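Local atomic coordinates of beta-lactamase (Burkholderia cenocepacia, PDB entry 5E2G), a protein that probably hydrolyses the amide bond of beta-lactams to give substituted beta-amino acids, the reaction of class C beta-lactamases. Residues D85-Y90 against K97-V102; P92-K97 against R131-W136; V102-L107 against G154-L159. One frame throughout, in Å; residues are numbered along the deposited sequence. Where two conformers were deposited one is given.

Interaction 1 (D85-Y90 against K97-V102); sequences DPAGKY and KPFGVV
Ala87 and Gly88, in the short, weakly bonded helical turn about 87-90, give their backbone N-H groups to carbonyls of the turn-like segment 97-102. Ala87 N reaches Val102 O at 2.7 Å, and Gly88 N bonds to Gly100 O at 2.9 Å. The two glycines bring the backbones together, with Gly88 CA 4.0 Å from Gly100 CA. Beside these bonds, Pro86 CA makes a C-H...O contact of 3.4 Å with Val102 O, which thus meets two neighbours. With CG anti to the backbone N (chi1 -164°), the Phe99 ring is carried to Ala87, whose CB lies oblique to it, 3.7 Å from CE2. Trp136 meets the same ring edge-to-face. In contrast to this buried part, a polar group within 85-90 lies on the more exposed side, apart from 97-102: Tyr90 OH donates to Asp85 OD2 (2.7 Å), which Lys89 NZ also reaches in a weak salt bridge, while Lys89 CG lies over the centre of the Tyr90 ring. Val101, turned away from 85-90, is exposed. The arrangement is backbone pairing of a short helical turn with the loop leading to helix 104-108, in the all-helical region of the class C beta-lactamase fold.

Interaction 2 (P92-K97 against R131-W136); sequences PELQGK and RYLDAW
Segment 92-97 runs from one turn of 3-10 helix into a type II beta turn, Leu94 to Lys97, and meets the last turn of helix 126-135 with Leu94 CA 6.0 Å from Asp134 CA. Leu94 straddles two neighbours: its CD1 rests 3.8 Å from Leu133 CB, while CD2 faces the carboxylate oxygen OD2 of Asp134. Its CG stands beside the backbone N (chi1 -58°), an orientation that carries both methyls to the helix. The turn owes its shape to Gly96, whose positive phi of 96° suits glycine, and to a bond from Lys97 N to Leu94 O. This is helix-to-loop packing within the helical region of the class C beta-lactamase fold. Lys97 crosses Asp134 at about a right angle, its methylenes CG and CD both 3.1 Å from OD1. The lysine chain is bent, and NZ ends 4.4 Å from Asp134 OD1, beyond salt-bridge range, although the opposite charges probably still attract. A water instead links the two residues, accepting a weak bond from Lys97 NZ (3.1 Å) and donating to Asp134 O (3.2 Å). That carbonyl also accepts from Arg137 NH1, and Arg137 NH2 brings a like charge close to Lys97 NZ.

Interaction 3 (V102-L107 against G154-L159); sequences VTLLQL and GMLGWL
Two helices of the helical region, the short 104-108 and the longer 150-164, pack here through leucines. Leu107 carries much of the contact: its CD1 touches Leu159 CD1 at 3.6 Å, the two side chains crossing at about a right angle, and the same methyl lies 3.8 Å from Met155 CB. Met155, a selenomethionine, lies alongside Leu107, but its bent chain ends against Leu129 and Leu133 of helix 126-135. Nearer the backbones, Leu107 CB meets Leu156 CB at 4.1 Å. Leu156 swings its CG anti to the backbone N (chi1 -178°), which sends CD1 across to Leu104, 3.4 Å from the backbone O and 3.9 Å from CB. Leu104 CD1 also approaches Leu159 CD1, though less closely. All five residues are buried, and the side chains that meet are all apolar. At its start, helix 104-108 is fixed by a capping box: Gln106 N donates to Thr103 OG1 (3.2 Å), and Thr103 N returns a bond to Gln106 OE1 (2.9 Å) from well above the amide plane. Leu159 also touches Ala87 and Tyr90. Such leucine-based joining of a capped short helix to a longer one is helix-helix packing in the core of the all-helical region.

Overall arrangement
The centres of interactions 1 and 2 are about 8 Å apart; those of 1 and 3 about 9 Å; those of 2 and 3 about 14 Å, all on the same side of the chain's centre. Along the chain, interaction 1 closes before interaction 3 opens, sharing Val102; interaction 2 crosses both and shares Lys97 with interaction 1. Together they join helices 87-90, 104-108, 126-135 and 150-164 in the helical part of the fold, beside the large antiparallel sheet. Phe99 packs on Leu94, Trp136 and Met155, while Asp85 O probably accepts from Leu104 N. Interaction 3 lies deepest, about 15 Å from the chain's centre; there Leu156's side chain lies near, without touching, a probable SxxK motif, which carries the catalytic serine in this family.

Interaction 1 (D85-Y90 against K97-V102)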
# COMPACT_ATOMS: atom_id res chain seq x y z
N ASP A 85 -16.97 4.71 12.95
CA ASP A 85 -18.18 5.15 12.28
C ASP A 85 -18.69 4.07 11.33
O ASP A 85 -17.89 3.43 10.63
CB ASP A 85 -17.92 6.44 11.49
CG ASP A 85 -17.65 7.64 12.39
OD1 ASP A 85 -17.96 7.57 13.60
OD2 ASP A 85 -17.13 8.65 11.88
N PRO A 86 -20.00 3.85 11.26
CA PRO A 86 -20.55 2.92 10.27
C PRO A 86 -20.63 3.58 8.91
O PRO A 86 -20.80 4.80 8.79
CB PRO A 86 -21.95 2.62 10.81
CG PRO A 86 -22.33 3.90 11.48
CD PRO A 86 -21.06 4.47 12.07
N ALA A 87 -20.49 2.75 7.87
CA ALA A 87 -20.61 3.27 6.51
C ALA A 87 -21.93 4.00 6.33
O ALA A 87 -21.99 5.01 5.62
CB ALA A 87 -20.48 2.13 5.50
N GLY A 88 -23.00 3.51 6.97
CA GLY A 88 -24.30 4.13 6.87
C GLY A 88 -24.36 5.56 7.38
O GLY A 88 -25.29 6.29 7.05
N LYS A 89 -23.37 5.97 8.18
CA LYS A 89 -23.31 7.37 8.60
C LYS A 89 -23.11 8.29 7.41
O LYS A 89 -23.70 9.38 7.36
CB LYS A 89 -22.17 7.57 9.61
CG LYS A 89 -21.98 9.00 10.03
CD LYS A 89 -20.78 9.15 10.95
CE LYS A 89 -20.68 10.56 11.49
NZ LYS A 89 -19.51 10.73 12.42
N TYR A 90 -22.29 7.88 6.45
CA TYR A 90 -21.96 8.71 5.29
C TYR A 90 -22.75 8.35 4.04
O TYR A 90 -22.88 9.19 3.14
CB TYR A 90 -20.45 8.62 5.02
CG TYR A 90 -19.66 9.02 6.25
CD1 TYR A 90 -19.60 10.35 6.64
CD2 TYR A 90 -19.02 8.07 7.04
CE1 TYR A 90 -18.90 10.72 7.77
CE2 TYR A 90 -18.32 8.43 8.17
CZ TYR A 90 -18.26 9.77 8.54
OH TYR A 90 -17.58 10.18 9.66
N LYS A 97 -29.16 -1.73 5.92
CA LYS A 97 -28.57 -2.74 5.07
C LYS A 97 -27.30 -3.29 5.71
O LYS A 97 -26.60 -2.57 6.43
CB LYS A 97 -28.24 -2.16 3.70
CG LYS A 97 -29.28 -2.46 2.65
CD LYS A 97 -30.67 -2.00 3.05
CE LYS A 97 -31.58 -3.18 3.41
NZ LYS A 97 -31.46 -4.31 2.44
N PRO A 98 -27.02 -4.57 5.45
CA PRO A 98 -25.82 -5.21 6.05
C PRO A 98 -24.55 -4.39 5.93
O PRO A 98 -23.72 -4.42 6.85
CB PRO A 98 -25.73 -6.53 5.27
CG PRO A 98 -27.16 -6.87 5.00
CD PRO A 98 -27.87 -5.56 4.76
N PHE A 99 -24.36 -3.65 4.84
CA PHE A 99 -23.18 -2.82 4.69
C PHE A 99 -23.25 -1.54 5.49
O PHE A 99 -22.20 -0.96 5.81
CB PHE A 99 -22.94 -2.49 3.21
CG PHE A 99 -21.56 -1.97 2.92
CD1 PHE A 99 -20.50 -2.85 2.76
CD2 PHE A 99 -21.32 -0.60 2.84
CE1 PHE A 99 -19.22 -2.38 2.51
CE2 PHE A 99 -20.04 -0.12 2.59
CZ PHE A 99 -18.99 -1.01 2.42
N GLY A 100 -24.45 -1.07 5.84
CA GLY A 100 -24.58 0.17 6.59
C GLY A 100 -23.95 0.13 7.96
O GLY A 100 -23.67 1.19 8.54
N VAL A 101 -23.71 -1.07 8.51
CA VAL A 101 -23.11 -1.22 9.83
C VAL A 101 -21.61 -1.50 9.77
O VAL A 101 -20.96 -1.43 10.83
CB VAL A 101 -23.79 -2.34 10.64
CG1 VAL A 101 -25.30 -2.11 10.71
CG2 VAL A 101 -23.47 -3.69 10.05
N VAL A 102 -21.06 -1.83 8.60
CA VAL A 102 -19.61 -2.01 8.49
C VAL A 102 -18.93 -0.70 8.87
O VAL A 102 -19.32 0.37 8.39
CB VAL A 102 -19.21 -2.45 7.08
CG1 VAL A 102 -17.71 -2.56 6.97
CG2 VAL A 102 -19.83 -3.78 6.74

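Interaction 2 (P92-K97 against R131-W136)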
# COMPACT_ATOMS: atom_id res chain seq x y z
N PRO A 92 -26.42 7.43 3.76
CA PRO A 92 -27.63 7.23 4.56
C PRO A 92 -28.58 6.18 4.01
O PRO A 92 -29.34 5.59 4.78
CB PRO A 92 -28.28 8.62 4.55
CG PRO A 92 -27.16 9.56 4.27
CD PRO A 92 -26.25 8.83 3.35
N GLU A 93 -28.57 5.95 2.69
CA GLU A 93 -29.45 4.95 2.11
C GLU A 93 -29.19 3.56 2.68
O GLU A 93 -30.12 2.78 2.90
CB GLU A 93 -29.29 4.92 0.59
CG GLU A 93 -29.54 6.25 -0.11
CD GLU A 93 -30.09 6.06 -1.52
OE1 GLU A 93 -30.91 5.13 -1.71
OE2 GLU A 93 -29.71 6.82 -2.44
N LEU A 94 -27.91 3.24 2.93
CA LEU A 94 -27.51 1.92 3.40
C LEU A 94 -27.91 1.65 4.84
O LEU A 94 -27.73 0.53 5.31
CB LEU A 94 -26.00 1.75 3.27
CG LEU A 94 -25.43 1.93 1.87
CD1 LEU A 94 -23.93 1.62 1.85
CD2 LEU A 94 -26.19 1.04 0.89
N GLN A 95 -28.42 2.65 5.55
CA GLN A 95 -28.94 2.40 6.89
C GLN A 95 -30.06 1.38 6.81
O GLN A 95 -31.02 1.54 6.06
CB GLN A 95 -29.44 3.70 7.51
CG GLN A 95 -28.37 4.76 7.64
CD GLN A 95 -28.93 6.11 8.03
OE1 GLN A 95 -30.12 6.23 8.30
NE2 GLN A 95 -28.07 7.12 8.07
N GLY A 96 -29.91 0.30 7.58
CA GLY A 96 -30.77 -0.86 7.48
C GLY A 96 -30.22 -1.97 6.62
O GLY A 96 -30.78 -3.08 6.61
N LYS A 97 -29.16 -1.73 5.92
CA LYS A 97 -28.57 -2.74 5.07
C LYS A 97 -27.30 -3.29 5.71
O LYS A 97 -26.60 -2.57 6.43
CB LYS A 97 -28.24 -2.16 3.70
CG LYS A 97 -29.28 -2.46 2.65
CD LYS A 97 -30.67 -2.00 3.05
CE LYS A 97 -31.58 -3.18 3.41
NZ LYS A 97 -31.46 -4.31 2.44
N ARG A 131 -26.43 0.83 -5.36
CA ARG A 131 -27.22 -0.36 -5.65
C ARG A 131 -26.47 -1.62 -5.26
O ARG A 131 -27.05 -2.54 -4.67
CB ARG A 131 -27.60 -0.40 -7.13
CG ARG A 131 -28.73 0.55 -7.51
CD ARG A 131 -29.32 0.22 -8.89
NE ARG A 131 -29.11 1.29 -9.87
CZ ARG A 131 -28.22 1.23 -10.86
NH1 ARG A 131 -27.45 0.15 -11.00
NH2 ARG A 131 -28.09 2.24 -11.70
N TYR A 132 -25.16 -1.68 -5.55
CA TYR A 132 -24.40 -2.87 -5.21
C TYR A 132 -24.27 -3.03 -3.70
O TYR A 132 -24.43 -4.14 -3.18
CB TYR A 132 -23.02 -2.84 -5.85
CG TYR A 132 -22.14 -3.90 -5.23
CD1 TYR A 132 -22.48 -5.25 -5.30
CD2 TYR A 132 -20.98 -3.55 -4.55
CE1 TYR A 132 -21.70 -6.22 -4.71
CE2 TYR A 132 -20.18 -4.51 -3.96
CZ TYR A 132 -20.54 -5.85 -4.04
OH TYR A 132 -19.74 -6.81 -3.45
N LEU A 133 -23.96 -1.95 -2.99
CA LEU A 133 -23.80 -2.06 -1.55
C LEU A 133 -25.10 -2.45 -0.86
O LEU A 133 -25.09 -3.15 0.16
CB LEU A 133 -23.26 -0.75 -0.98
CG LEU A 133 -21.88 -0.35 -1.49
CD1 LEU A 133 -21.55 1.08 -1.09
CD2 LEU A 133 -20.85 -1.30 -0.95
N ASP A 134 -26.24 -2.01 -1.41
CA ASP A 134 -27.52 -2.33 -0.80
C ASP A 134 -27.80 -3.83 -0.83
O ASP A 134 -28.27 -4.40 0.17
CB ASP A 134 -28.63 -1.57 -1.51
CG ASP A 134 -29.23 -0.48 -0.64
OD1 ASP A 134 -30.12 -0.80 0.19
OD2 ASP A 134 -28.82 0.69 -0.80
N ALA A 135 -27.55 -4.48 -1.96
CA ALA A 135 -27.82 -5.91 -2.08
C ALA A 135 -26.73 -6.78 -1.48
O ALA A 135 -26.90 -8.00 -1.43
CB ALA A 135 -28.01 -6.27 -3.55
N TRP A 136 -25.63 -6.18 -1.03
CA TRP A 136 -24.51 -6.95 -0.51
C TRP A 136 -24.89 -7.69 0.76
O TRP A 136 -25.37 -7.09 1.72
CB TRP A 136 -23.34 -6.02 -0.24
CG TRP A 136 -22.20 -6.68 0.43
CD1 TRP A 136 -21.23 -7.44 -0.16
CD2 TRP A 136 -21.88 -6.63 1.82
NE1 TRP A 136 -20.33 -7.87 0.78
CE2 TRP A 136 -20.70 -7.38 2.01
CE3 TRP A 136 -22.47 -6.03 2.93
CZ2 TRP A 136 -20.11 -7.54 3.26
CZ3 TRP A 136 -21.88 -6.19 4.17
CH2 TRP A 136 -20.71 -6.94 4.32
O HOH W 1 -31.25 -5.19 -0.54

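Interaction 3 (V102-L107 against G154-L159)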
# COMPACT_ATOMS: atom_id res chain seq x y z
N VAL A 102 -21.06 -1.83 8.60
CA VAL A 102 -19.61 -2.01 8.49
C VAL A 102 -18.93 -0.70 8.87
O VAL A 102 -19.32 0.37 8.39
CB VAL A 102 -19.21 -2.45 7.08
CG1 VAL A 102 -17.71 -2.56 6.97
CG2 VAL A 102 -19.83 -3.78 6.74
N THR A 103 -17.93 -0.77 9.74
CA THR A 103 -17.24 0.43 10.17
C THR A 103 -16.09 0.75 9.23
O THR A 103 -15.66 -0.08 8.42
CB THR A 103 -16.70 0.30 11.60
OG1 THR A 103 -15.77 -0.79 11.68
CG2 THR A 103 -17.85 0.08 12.57
N LEU A 104 -15.59 1.98 9.34
CA LEU A 104 -14.40 2.35 8.58
C LEU A 104 -13.21 1.47 8.96
O LEU A 104 -12.42 1.08 8.11
CB LEU A 104 -14.08 3.83 8.80
CG LEU A 104 -14.87 4.91 8.02
CD1 LEU A 104 -16.36 4.79 8.14
CD2 LEU A 104 -14.45 6.26 8.51
N LEU A 105 -13.12 1.09 10.24
CA LEU A 105 -12.04 0.21 10.68
C LEU A 105 -12.10 -1.15 9.99
O LEU A 105 -11.08 -1.68 9.55
CB LEU A 105 -12.09 0.04 12.20
CG LEU A 105 -10.89 -0.69 12.80
CD1 LEU A 105 -9.60 0.06 12.48
CD2 LEU A 105 -11.08 -0.87 14.30
N GLN A 106 -13.30 -1.73 9.88
CA GLN A 106 -13.45 -3.01 9.20
C GLN A 106 -13.06 -2.92 7.72
O GLN A 106 -12.55 -3.90 7.15
CB GLN A 106 -14.88 -3.52 9.37
CG GLN A 106 -15.13 -3.98 10.81
CD GLN A 106 -16.57 -3.84 11.27
OE1 GLN A 106 -17.47 -3.52 10.50
NE2 GLN A 106 -16.80 -4.08 12.56
N LEU A 107 -13.27 -1.77 7.09
CA LEU A 107 -12.83 -1.62 5.71
C LEU A 107 -11.31 -1.50 5.61
O LEU A 107 -10.72 -1.96 4.62
CB LEU A 107 -13.51 -0.40 5.08
CG LEU A 107 -15.03 -0.52 5.06
CD1 LEU A 107 -15.67 0.78 4.60
CD2 LEU A 107 -15.45 -1.68 4.17
N GLY A 154 -11.43 0.22 -1.15
CA GLY A 154 -12.10 1.10 -2.08
C GLY A 154 -13.09 2.00 -1.37
O GLY A 154 -13.07 3.22 -1.52
N MSE A 155 -13.91 1.40 -0.50
CA MSE A 155 -14.88 2.15 0.27
C MSE A 155 -14.29 2.94 1.43
O MSE A 155 -14.89 3.89 1.89
CB MSE A 155 -15.96 1.20 0.79
CG MSE A 155 -16.98 0.81 -0.26
SE MSE A 155 -17.78 2.35 -1.16
CE MSE A 155 -18.57 3.25 0.37
N LEU A 156 -13.11 2.56 1.93
CA LEU A 156 -12.50 3.37 2.97
C LEU A 156 -12.16 4.75 2.44
O LEU A 156 -12.43 5.77 3.09
CB LEU A 156 -11.25 2.69 3.54
CG LEU A 156 -10.53 3.41 4.68
CD1 LEU A 156 -11.40 3.53 5.93
CD2 LEU A 156 -9.20 2.73 5.02
N GLY A 157 -11.56 4.81 1.25
CA GLY A 157 -11.20 6.09 0.67
C GLY A 157 -12.42 6.91 0.29
O GLY A 157 -12.44 8.13 0.49
N TRP A 158 -13.43 6.26 -0.29
CA TRP A 158 -14.67 6.95 -0.64
C TRP A 158 -15.27 7.64 0.57
O TRP A 158 -15.59 8.83 0.53
CB TRP A 158 -15.67 5.96 -1.23
CG TRP A 158 -16.30 6.41 -2.51
CD1 TRP A 158 -15.65 6.66 -3.68
CD2 TRP A 158 -17.69 6.64 -2.77
NE1 TRP A 158 -16.54 7.05 -4.65
CE2 TRP A 158 -17.80 7.04 -4.11
CE3 TRP A 158 -18.84 6.56 -1.99
CZ2 TRP A 158 -19.02 7.36 -4.70
CZ3 TRP A 158 -20.06 6.87 -2.57
CH2 TRP A 158 -20.14 7.26 -3.92
N LEU A 159 -15.40 6.90 1.68
CA LEU A 159 -16.08 7.41 2.86
C LEU A 159 -15.27 8.48 3.56
O LEU A 159 -15.84 9.42 4.12
CB LEU A 159 -16.40 6.26 3.80
CG LEU A 159 -17.36 5.22 3.22
CD1 LEU A 159 -17.33 3.92 4.03
CD2 LEU A 159 -18.78 5.78 3.12